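Local coordinates for protein NADH dehydrogenase, putative (Plasmodium falciparum, PDB 5JWC) that probably transfers electrons from NADH to ubiquinone through a bound FAD, as a type II NADH dehydrogenase of the malaria parasite, at residues D149-F154 with V269-F274; I180-K185 with F223-I228. All coordinates share one frame; numbering follows the deposited sequence. Where two conformers were deposited one is given.

Interaction 1 of 2, residues D149-F154 with V269-F274; sequences DKYAYF and VDKHSF
Tyr151 lays its ring against the turn at Val269, Asp270 and Lys271, the tip of a beta hairpin between strands 264-269 and 273-278. The hairpin is held closed by its own backbone: Asp270 N donates to Ser273 O at 2.8 Å. No hydrogen bond spans the two segments, so packing carries the contact. Its centre is a CH-pi interaction, with Lys271 CA 3.7 Å from the ring centroid and only 12° off the ring normal. Beside it, over the same face but nearer the rim, lies Asp270 C, 3.7 Å from Tyr151 CD2. The opposite face is covered by Lys150 CG, sandwiching the ring between its own helix and the hairpin backbone. A broad, flat tyrosine suits this place because it can cover a turn of peptide that offers few apolar side chains. With CG beside the backbone N and anti to the carbonyl carbon (chi1 -63°), the ring is directed from the end of helix 148-151 onto the turn.

Apolar contact adds to this at the root of the side chain, where the branched, buried Val269 suits the inner side and sets CG1 3.8 Å from Tyr151 CB; Leu293 of strand 292-295 also touches it. Within the turn, Asp270 OD1 receives a weak bond from Lys271 N, and Asp270 O is taken by the hydroxyl of Tyr290. Lysine suits the rim: its extended chain crosses the tyrosine at about a right angle and leads away, while its aliphatic start rests on the ring, CB 3.7 Å from Tyr151 CE1.

Interaction 2 of 2, residues I180-K185 with F223-I228; sequences ISNEEK and FNFISI
The first turn of helix 182-188 faces a type I beta turn running from Phe223 to Ile226, with Lys185 CA and Phe225 CA 6.4 Å apart and Ile226 N bonded to Phe223 O at 3.1 Å. From this turn Phe225 reaches across to meet two side chains one helical turn apart, Asn182 and Lys185. Asn182 brings its amide to the far end of the ring, ND2 lying 3.6 Å from Phe225 CZ with the two planes 45° apart; this is van der Waals contact without a hydrogen bond. Lys185 approaches obliquely along the CD2 side, its CD 3.7 Å from Phe225 CD2. CB and CD come alongside CD2, and the extended chain runs on past the ring. A long amphiphilic lysine and a polar asparagine suit such a surface contact, where Phe225 also touches Lys186 and Leu189.

The helix start is fixed by a capping box. Ser181 OG accepts from Glu184 N at 3.3 Å, and Glu184 OE1 in turn accepts from Ser181 OG at 2.7 Å and from Ser181 N, the latter at a doubtfully short distance. Just beyond Phe225, Ser227 bonds through its backbone to Leu189 and Val191, bringing the start of strand 227-232 beside strand 190-194. These parallel strands, joined through helix 198-218 behind a GxGxxG sequence, form a beta-alpha-beta crossover consistent with a Rossmann-type dinucleotide-binding fold.

From the N terminus the chain first passes 149-154, which runs from helix 148-151 into the edge strand of the parallel five-stranded sheet, then continues through helix 158-174 to 180-185. Interaction 2 closes the shorter loop, with 37 residues between its segments, among them strand 190-194 and helix 198-218. The chain continues through strand 259-262 into the antiparallel three-stranded sheet, where 269-274 closes interaction 1 over 114 residues. Interaction 2 is therefore nested within interaction 1. Their centres lie 19 Å apart and they do not touch. Interaction 1 joins the end of helix 148-151, just before edge strand 153-154, to the hairpin; interaction 2 joins the approaches to two of the parallel sheet's inner strands.

Interaction 1 of 2, residues D149-F154 with V269-F274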
loop_
_atom_site.group_PDB
_atom_site.type_symbol
_atom_site.label_atom_id
_atom_site.label_comp_id
_atom_site.label_asym_id
_atom_site.label_seq_id
_atom_site.Cartn_x
_atom_site.Cartn_y
_atom_site.Cartn_z
ATOM N N ASP A 149 -24.587 2.489 -4.783
ATOM C CA ASP A 149 -23.838 2.243 -3.550
ATOM C C ASP A 149 -23.406 0.769 -3.477
ATOM O O ASP A 149 -22.337 0.446 -2.952
ATOM C CB ASP A 149 -24.663 2.628 -2.318
ATOM C CG ASP A 149 -23.832 3.359 -1.263
ATOM O OD1 ASP A 149 -22.629 3.033 -1.106
ATOM O OD2 ASP A 149 -24.371 4.290 -0.624
ATOM N N LYS A 150 -24.206 -0.115 -4.063
ATOM C CA LYS A 150 -23.873 -1.528 -4.102
ATOM C C LYS A 150 -22.736 -1.847 -5.064
ATOM O O LYS A 150 -21.845 -2.627 -4.728
ATOM C CB LYS A 150 -25.112 -2.348 -4.486
ATOM C CG LYS A 150 -25.008 -3.831 -4.149
ATOM C CD LYS A 150 -26.311 -4.574 -4.466
ATOM C CE LYS A 150 -26.323 -5.994 -3.899
ATOM N NZ LYS A 150 -25.048 -6.739 -4.135
ATOM N N TYR A 151 -22.756 -1.254 -6.257
ATOM C CA TYR A 151 -21.892 -1.733 -7.331
ATOM C C TYR A 151 -20.810 -0.763 -7.807
ATOM O O TYR A 151 -19.829 -1.196 -8.405
ATOM C CB TYR A 151 -22.744 -2.145 -8.539
ATOM C CG TYR A 151 -23.693 -3.296 -8.256
ATOM C CD1 TYR A 151 -23.211 -4.554 -7.919
ATOM C CD2 TYR A 151 -25.068 -3.132 -8.353
ATOM C CE1 TYR A 151 -24.082 -5.615 -7.660
ATOM C CE2 TYR A 151 -25.941 -4.183 -8.108
ATOM C CZ TYR A 151 -25.443 -5.417 -7.765
ATOM O OH TYR A 151 -26.317 -6.454 -7.521
ATOM N N ALA A 152 -20.985 0.532 -7.560
ATOM C CA ALA A 152 -20.046 1.529 -8.085
ATOM C C ALA A 152 -18.887 1.784 -7.123
ATOM O O ALA A 152 -19.042 1.632 -5.912
ATOM C CB ALA A 152 -20.767 2.828 -8.375
ATOM N N TYR A 153 -17.740 2.188 -7.671
ATOM C CA TYR A 153 -16.593 2.622 -6.870
ATOM C C TYR A 153 -16.564 4.153 -6.775
ATOM O O TYR A 153 -16.569 4.838 -7.803
ATOM C CB TYR A 153 -15.284 2.117 -7.489
ATOM C CG TYR A 153 -15.105 0.623 -7.361
ATOM C CD1 TYR A 153 -14.213 0.084 -6.437
ATOM C CD2 TYR A 153 -15.836 -0.251 -8.152
ATOM C CE1 TYR A 153 -14.057 -1.275 -6.308
ATOM C CE2 TYR A 153 -15.682 -1.617 -8.032
ATOM C CZ TYR A 153 -14.791 -2.122 -7.110
ATOM O OH TYR A 153 -14.640 -3.478 -6.979
ATOM N N PHE A 154 -16.520 4.682 -5.554
ATOM C CA PHE A 154 -16.410 6.123 -5.362
ATOM C C PHE A 154 -14.951 6.565 -5.460
ATOM O O PHE A 154 -14.047 5.727 -5.433
ATOM C CB PHE A 154 -16.992 6.535 -4.011
ATOM C CG PHE A 154 -18.445 6.191 -3.848
ATOM C CD1 PHE A 154 -19.280 6.118 -4.948
ATOM C CD2 PHE A 154 -18.979 5.952 -2.589
ATOM C CE1 PHE A 154 -20.628 5.802 -4.807
ATOM C CE2 PHE A 154 -20.325 5.635 -2.439
ATOM C CZ PHE A 154 -21.150 5.559 -3.556
ATOM N N VAL A 269 -28.294 1.061 -11.804
ATOM C CA VAL A 269 -27.084 0.250 -11.864
ATOM C C VAL A 269 -27.376 -1.175 -11.412
ATOM O O VAL A 269 -27.899 -1.387 -10.327
ATOM C CB VAL A 269 -25.948 0.846 -11.001
ATOM C CG1 VAL A 269 -24.698 -0.040 -11.072
ATOM C CG2 VAL A 269 -25.626 2.282 -11.456
ATOM N N ASP A 270 -27.025 -2.138 -12.259
ATOM C CA ASP A 270 -27.127 -3.558 -11.926
ATOM C C ASP A 270 -25.714 -4.137 -11.816
ATOM O O ASP A 270 -24.737 -3.417 -11.996
ATOM C CB ASP A 270 -27.938 -4.304 -13.001
ATOM C CG ASP A 270 -28.813 -5.414 -12.428
ATOM O OD1 ASP A 270 -28.630 -5.783 -11.241
ATOM O OD2 ASP A 270 -29.700 -5.908 -13.173
ATOM N N LYS A 271 -25.603 -5.434 -11.547
ATOM C CA LYS A 271 -24.295 -6.037 -11.322
ATOM C C LYS A 271 -23.407 -6.018 -12.567
ATOM O O LYS A 271 -22.216 -5.729 -12.470
ATOM C CB LYS A 271 -24.436 -7.473 -10.810
ATOM C CG LYS A 271 -23.103 -8.071 -10.370
ATOM C CD LYS A 271 -23.286 -9.405 -9.674
ATOM C CE LYS A 271 -21.946 -9.964 -9.225
ATOM N NZ LYS A 271 -22.092 -11.304 -8.598
ATOM N N HIS A 272 -23.975 -6.321 -13.730
ATOM C CA HIS A 272 -23.177 -6.402 -14.957
ATOM C C HIS A 272 -23.495 -5.331 -16.004
ATOM O O HIS A 272 -22.812 -5.236 -17.025
ATOM C CB HIS A 272 -23.336 -7.788 -15.598
ATOM C CG HIS A 272 -22.886 -8.906 -14.716
ATOM N ND1 HIS A 272 -21.563 -9.088 -14.363
ATOM C CD2 HIS A 272 -23.580 -9.881 -14.080
ATOM C CE1 HIS A 272 -21.462 -10.131 -13.560
ATOM N NE2 HIS A 272 -22.672 -10.630 -13.372
ATOM N N SER A 273 -24.528 -4.535 -15.768
ATOM C CA SER A 273 -24.864 -3.473 -16.709
ATOM C C SER A 273 -25.480 -2.282 -15.997
ATOM O O SER A 273 -25.924 -2.405 -14.855
ATOM C CB SER A 273 -25.805 -4.001 -17.796
ATOM O OG SER A 273 -26.926 -4.645 -17.221
ATOM N N PHE A 274 -25.460 -1.115 -16.644
ATOM C CA PHE A 274 -26.184 0.036 -16.112
ATOM C C PHE A 274 -27.002 0.692 -17.223
ATOM O O PHE A 274 -26.784 0.425 -18.413
ATOM C CB PHE A 274 -25.224 1.047 -15.439
ATOM C CG PHE A 274 -24.200 1.635 -16.364
ATOM C CD1 PHE A 274 -23.007 0.973 -16.617
ATOM C CD2 PHE A 274 -24.408 2.861 -16.955
ATOM C CE1 PHE A 274 -22.053 1.513 -17.468
ATOM C CE2 PHE A 274 -23.462 3.409 -17.802
ATOM C CZ PHE A 274 -22.281 2.729 -18.061
#

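Interaction 2 of 2, residues I180-K185 with F223-I228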
loop_
_atom_site.group_PDB
_atom_site.type_symbol
_atom_site.label_atom_id
_atom_site.label_comp_id
_atom_site.label_asym_id
_atom_site.label_seq_id
_atom_site.Cartn_x
_atom_site.Cartn_y
_atom_site.Cartn_z
ATOM N N ILE A 180 -12.552 -17.918 -20.801
ATOM C CA ILE A 180 -13.397 -16.736 -21.011
ATOM C C ILE A 180 -13.419 -16.312 -22.485
ATOM O O ILE A 180 -12.374 -16.211 -23.122
ATOM C CB ILE A 180 -12.917 -15.559 -20.114
ATOM C CG1 ILE A 180 -13.375 -15.779 -18.667
ATOM C CG2 ILE A 180 -13.448 -14.224 -20.615
ATOM C CD1 ILE A 180 -12.504 -15.104 -17.614
ATOM N N SER A 181 -14.615 -16.079 -23.027
ATOM C CA SER A 181 -14.761 -15.698 -24.433
ATOM C C SER A 181 -14.431 -14.238 -24.675
ATOM O O SER A 181 -14.386 -13.436 -23.744
ATOM C CB SER A 181 -16.186 -15.956 -24.915
ATOM O OG SER A 181 -17.096 -15.125 -24.211
ATOM N N ASN A 182 -14.222 -13.903 -25.943
ATOM C CA ASN A 182 -13.954 -12.535 -26.351
ATOM C C ASN A 182 -15.107 -11.586 -26.005
ATOM O O ASN A 182 -14.891 -10.444 -25.577
ATOM C CB ASN A 182 -13.667 -12.497 -27.851
ATOM C CG ASN A 182 -12.329 -13.107 -28.196
ATOM O OD1 ASN A 182 -11.670 -13.715 -27.343
ATOM N ND2 ASN A 182 -11.902 -12.935 -29.442
ATOM N N GLU A 183 -16.333 -12.070 -26.157
ATOM C CA GLU A 183 -17.489 -11.248 -25.839
ATOM C C GLU A 183 -17.535 -10.950 -24.341
ATOM O O GLU A 183 -17.898 -9.847 -23.932
ATOM C CB GLU A 183 -18.782 -11.921 -26.299
ATOM C CG GLU A 183 -19.806 -10.925 -26.839
ATOM C CD GLU A 183 -19.213 -10.003 -27.914
ATOM O OE1 GLU A 183 -18.631 -10.523 -28.898
ATOM O OE2 GLU A 183 -19.322 -8.763 -27.768
ATOM N N GLU A 184 -17.198 -11.933 -23.516
ATOM C CA GLU A 184 -17.211 -11.710 -22.076
ATOM C C GLU A 184 -16.107 -10.735 -21.683
ATOM O O GLU A 184 -16.275 -9.952 -20.753
ATOM C CB GLU A 184 -17.030 -13.016 -21.294
ATOM C CG GLU A 184 -18.135 -14.044 -21.477
ATOM C CD GLU A 184 -17.696 -15.451 -21.052
ATOM O OE1 GLU A 184 -16.784 -16.035 -21.690
ATOM O OE2 GLU A 184 -18.246 -15.960 -20.050
ATOM N N LYS A 185 -14.991 -10.795 -22.406
ATOM C CA LYS A 185 -13.860 -9.907 -22.175
ATOM C C LYS A 185 -14.229 -8.454 -22.475
ATOM O O LYS A 185 -13.916 -7.554 -21.687
ATOM C CB LYS A 185 -12.654 -10.319 -23.029
ATOM C CG LYS A 185 -11.964 -11.621 -22.623
ATOM C CD LYS A 185 -10.685 -11.824 -23.438
ATOM C CE LYS A 185 -10.284 -13.294 -23.513
ATOM N NZ LYS A 185 -8.985 -13.517 -24.215
ATOM N N PHE A 223 -5.506 -6.188 -24.959
ATOM C CA PHE A 223 -5.511 -4.736 -25.085
ATOM C C PHE A 223 -6.686 -4.257 -25.914
ATOM O O PHE A 223 -7.375 -3.304 -25.538
ATOM C CB PHE A 223 -4.215 -4.226 -25.707
ATOM C CG PHE A 223 -4.270 -2.769 -26.092
ATOM C CD1 PHE A 223 -4.165 -1.778 -25.126
ATOM C CD2 PHE A 223 -4.451 -2.389 -27.420
ATOM C CE1 PHE A 223 -4.232 -0.427 -25.475
ATOM C CE2 PHE A 223 -4.523 -1.045 -27.778
ATOM C CZ PHE A 223 -4.409 -0.060 -26.801
ATOM N N ASN A 224 -6.921 -4.950 -27.026
ATOM C CA ASN A 224 -7.931 -4.559 -28.004
ATOM C C ASN A 224 -9.355 -4.674 -27.491
ATOM O O ASN A 224 -10.261 -4.096 -28.074
ATOM C CB ASN A 224 -7.795 -5.413 -29.269
ATOM C CG ASN A 224 -6.591 -5.029 -30.109
ATOM O OD1 ASN A 224 -6.270 -3.839 -30.269
ATOM N ND2 ASN A 224 -5.916 -6.037 -30.659
ATOM N N PHE A 225 -9.558 -5.413 -26.403
ATOM C CA PHE A 225 -10.898 -5.549 -25.829
ATOM C C PHE A 225 -11.237 -4.500 -24.773
ATOM O O PHE A 225 -12.360 -4.449 -24.288
ATOM C CB PHE A 225 -11.058 -6.943 -25.232
ATOM C CG PHE A 225 -10.753 -8.039 -26.205
ATOM C CD1 PHE A 225 -11.248 -7.971 -27.499
ATOM C CD2 PHE A 225 -9.959 -9.118 -25.847
ATOM C CE1 PHE A 225 -10.979 -8.971 -28.417
ATOM C CE2 PHE A 225 -9.685 -10.125 -26.765
ATOM C CZ PHE A 225 -10.194 -10.049 -28.048
ATOM N N ILE A 226 -10.262 -3.683 -24.407
ATOM C CA ILE A 226 -10.454 -2.686 -23.359
ATOM C C ILE A 226 -11.136 -1.435 -23.905
ATOM O O ILE A 226 -10.765 -0.941 -24.966
ATOM C CB ILE A 226 -9.115 -2.291 -22.715
ATOM C CG1 ILE A 226 -8.423 -3.538 -22.139
ATOM C CG2 ILE A 226 -9.344 -1.222 -21.624
ATOM C CD1 ILE A 226 -7.027 -3.288 -21.659
ATOM N N SER A 227 -12.125 -0.924 -23.180
ATOM C CA SER A 227 -12.717 0.350 -23.544
ATOM C C SER A 227 -12.983 1.201 -22.318
ATOM O O SER A 227 -13.079 0.694 -21.197
ATOM C CB SER A 227 -14.026 0.146 -24.319
ATOM O OG SER A 227 -14.920 -0.692 -23.594
ATOM N N ILE A 228 -13.098 2.504 -22.545
ATOM C CA ILE A 228 -13.468 3.438 -21.503
ATOM C C ILE A 228 -14.549 4.378 -21.998
ATOM O O ILE A 228 -14.434 4.922 -23.102
ATOM C CB ILE A 228 -12.308 4.324 -21.057
ATOM C CG1 ILE A 228 -11.040 3.541 -20.801
ATOM C CG2 ILE A 228 -12.689 5.126 -19.813
ATOM C CD1 ILE A 228 -9.879 4.495 -20.471
#